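Local atomic coordinates of truncated hemoglobin 4 (Chlamydomonas reinhardtii, PDB entry 6BME), a protein that binds heme b in a truncated 2-on-2 globin fold that can make the iron hexacoordinate, and may bind oxygen. Residues A[50-53]-A[59-62]. Sequence-based numbering, arbitrary orientation.
Sequences LAYA and HYHG. With HEM (protoporphyrin IX containing Fe), chain C; SO4 (sulfate ion), chain D.
Y60 sets the edge of its ring against a face of Y52, an offset edge-to-face (T-shaped) pair near the heme in the 2-on-2 globin domain, a piece of a longer protein. The ring planes stand at 89° with centroids 5.5 Å apart, and the closest approach between the two side chains, Y52 CD1 to Y60 CD2, is 3.6 Å. Y60 CE2 lies over the rim of the Y52 ring rather than its middle, hence the offset. With CG anti to the backbone N (chi1 -176°), Y52 extends its ring from the last turn of helix 39-53 to Y60, whose side chain crosses it at about a right angle.

The tight part is this ring pair together with Y60 against the heme. Y60 is buried and belongs to the heme pocket; its OH reaches the porphyrin methine carbon CHB at 3.4 Å and the methyl CMA at 3.5 Å, while I65 and the axial ligand H69, both on helix 62-75, also touch its side chain. V110 and V114 of helix 101-114 are further neighbours of Y52.

At exposed H59 the loop makes no contact with 50-53; H59 N donates to O3 of a sulfate, probably from the crystallisation liquor, at 2.9 Å. R48 and T58 also bind that ion. No hydrogen bond joins the two segments; Y60 O lies at the edge of the Y52 ring, near its plane, 3.5 Å from CE1.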
loop_
_atom_site.group_PDB
_atom_site.type_symbol
_atom_site.label_atom_id
_atom_site.label_comp_id
_atom_site.label_asym_id
_atom_site.label_seq_id
_atom_site.Cartn_x
_atom_site.Cartn_y
_atom_site.Cartn_z
ATOM N N LEU A 50 -3.218 -2.448 4.136
ATOM C CA LEU A 50 -4.502 -1.959 4.622
ATOM C C LEU A 50 -4.506 -1.843 6.143
ATOM O O LEU A 50 -4.972 -0.844 6.701
ATOM C CB LEU A 50 -5.614 -2.890 4.133
ATOM C CG LEU A 50 -7.027 -2.675 4.674
ATOM C CD1 LEU A 50 -7.537 -1.292 4.299
ATOM C CD2 LEU A 50 -7.939 -3.747 4.101
ATOM N N ALA A 51 -3.997 -2.867 6.834
ATOM C CA ALA A 51 -3.929 -2.806 8.290
ATOM C C ALA A 51 -3.065 -1.630 8.754
ATOM O O ALA A 51 -3.437 -0.901 9.682
ATOM C CB ALA A 51 -3.395 -4.133 8.837
ATOM N N TYR A 52 -1.921 -1.415 8.093
ATOM C CA TYR A 52 -1.026 -0.317 8.454
ATOM C C TYR A 52 -1.696 1.039 8.269
ATOM O O TYR A 52 -1.590 1.918 9.135
ATOM C CB TYR A 52 0.257 -0.393 7.618
ATOM C CG TYR A 52 1.279 0.650 8.003
ATOM C CD1 TYR A 52 2.052 0.503 9.150
ATOM C CD2 TYR A 52 1.466 1.789 7.225
ATOM C CE1 TYR A 52 2.985 1.464 9.512
ATOM C CE2 TYR A 52 2.397 2.752 7.580
ATOM C CZ TYR A 52 3.153 2.581 8.719
ATOM O OH TYR A 52 4.075 3.536 9.070
ATOM N N ALA A 53 -2.396 1.228 7.152
ATOM C CA ALA A 53 -3.075 2.500 6.917
ATOM C C ALA A 53 -4.034 2.852 8.054
ATOM O O ALA A 53 -4.276 4.037 8.322
ATOM C CB ALA A 53 -3.813 2.460 5.576
ATOM N N HIS A 59 3.988 -4.663 14.611
ATOM C CA HIS A 59 5.431 -4.814 14.458
ATOM C C HIS A 59 5.918 -4.308 13.106
ATOM O O HIS A 59 6.862 -4.852 12.532
ATOM C CB HIS A 59 5.838 -6.269 14.663
ATOM C CG HIS A 59 5.424 -6.818 15.989
ATOM N ND1 HIS A 59 4.278 -7.567 16.159
ATOM C CD2 HIS A 59 5.988 -6.707 17.214
ATOM C CE1 HIS A 59 4.164 -7.907 17.431
ATOM N NE2 HIS A 59 5.187 -7.397 18.093
ATOM N N TYR A 60 5.285 -3.262 12.586
ATOM C CA TYR A 60 5.590 -2.770 11.252
ATOM C C TYR A 60 5.776 -1.263 11.320
ATOM O O TYR A 60 4.831 -0.535 11.637
ATOM C CB TYR A 60 4.471 -3.141 10.278
ATOM C CG TYR A 60 4.865 -2.992 8.840
ATOM C CD1 TYR A 60 5.867 -3.780 8.292
ATOM C CD2 TYR A 60 4.237 -2.068 8.028
ATOM C CE1 TYR A 60 6.221 -3.657 6.987
ATOM C CE2 TYR A 60 4.576 -1.942 6.719
ATOM C CZ TYR A 60 5.571 -2.729 6.201
ATOM O OH TYR A 60 5.917 -2.579 4.895
ATOM N N HIS A 61 6.990 -0.798 11.038
ATOM C CA HIS A 61 7.325 0.610 11.178
ATOM C C HIS A 61 8.081 1.077 9.940
ATOM O O HIS A 61 8.374 0.291 9.033
ATOM C CB HIS A 61 8.142 0.847 12.453
ATOM C CG HIS A 61 7.504 0.281 13.682
ATOM N ND1 HIS A 61 6.362 0.815 14.242
ATOM C CD2 HIS A 61 7.839 -0.781 14.451
ATOM C CE1 HIS A 61 6.025 0.111 15.309
ATOM N NE2 HIS A 61 6.905 -0.863 15.458
ATOM N N GLY A 62 8.393 2.375 9.904
ATOM C CA GLY A 62 9.034 2.944 8.724
ATOM C C GLY A 62 10.290 2.201 8.314
ATOM O O GLY A 62 10.527 1.968 7.129
HETATM C CHA HEM C . 6.303 -5.741 -0.249
HETATM C CHB HEM C . 3.638 -2.629 2.312
HETATM C CHC HEM C . 4.493 0.706 -1.092
HETATM C CHD HEM C . 5.572 -2.886 -4.129
HETATM C C1A HEM C . 5.549 -5.232 0.785
HETATM C C2A HEM C . 5.154 -5.885 2.027
HETATM C C3A HEM C . 4.406 -4.998 2.712
HETATM C C4A HEM C . 4.305 -3.777 1.947
HETATM C CMA HEM C . 3.746 -5.170 4.095
HETATM C CAA HEM C . 5.528 -7.327 2.491
HETATM C CBA HEM C . 5.010 -8.394 1.525
HETATM C CGA HEM C . 5.172 -9.802 2.066
HETATM O O1A HEM C . 6.337 -10.245 2.314
HETATM O O2A HEM C . 4.117 -10.486 2.221
HETATM C C1B HEM C . 3.753 -1.409 1.674
HETATM C C2B HEM C . 3.453 -0.105 2.229
HETATM C C3B HEM C . 3.709 0.805 1.277
HETATM C C4B HEM C . 4.143 0.106 0.093
HETATM C CMB HEM C . 2.967 0.173 3.671
HETATM C CAB HEM C . 3.554 2.345 1.311
HETATM C CBB HEM C . 2.740 2.993 2.145
HETATM C C1C HEM C . 4.768 0.015 -2.243
HETATM C C2C HEM C . 4.844 0.576 -3.559
HETATM C C3C HEM C . 5.115 -0.401 -4.420
HETATM C C4C HEM C . 5.248 -1.632 -3.659
HETATM C CMC HEM C . 4.605 2.066 -3.888
HETATM C CAC HEM C . 5.260 -0.208 -5.942
HETATM C CBC HEM C . 4.837 -1.150 -6.791
HETATM C C1D HEM C . 5.944 -3.953 -3.329
HETATM C C2D HEM C . 6.542 -5.195 -3.775
HETATM C C3D HEM C . 6.732 -5.972 -2.711
HETATM C C4D HEM C . 6.269 -5.259 -1.545
HETATM C CMD HEM C . 6.863 -5.532 -5.241
HETATM C CAD HEM C . 7.315 -7.415 -2.667
HETATM C CBD HEM C . 8.834 -7.377 -2.748
HETATM C CGD HEM C . 9.320 -8.808 -2.761
HETATM O O1D HEM C . 8.747 -9.646 -2.019
HETATM O O2D HEM C . 10.288 -9.102 -3.497
HETATM N NA HEM C . 5.002 -3.970 0.775
HETATM N NB HEM C . 4.178 -1.245 0.365
HETATM N NC HEM C . 5.030 -1.329 -2.341
HETATM N ND HEM C . 5.801 -4.021 -1.951
HETATM FE FE HEM C . 4.984 -2.638 -0.802
HETATM S S SO4 D . 1.755 -6.922 12.262
HETATM O O1 SO4 D . 0.665 -6.420 13.080
HETATM O O2 SO4 D . 2.189 -8.226 12.777
HETATM O O3 SO4 D . 2.901 -6.011 12.345
HETATM O O4 SO4 D . 1.292 -7.053 10.879
#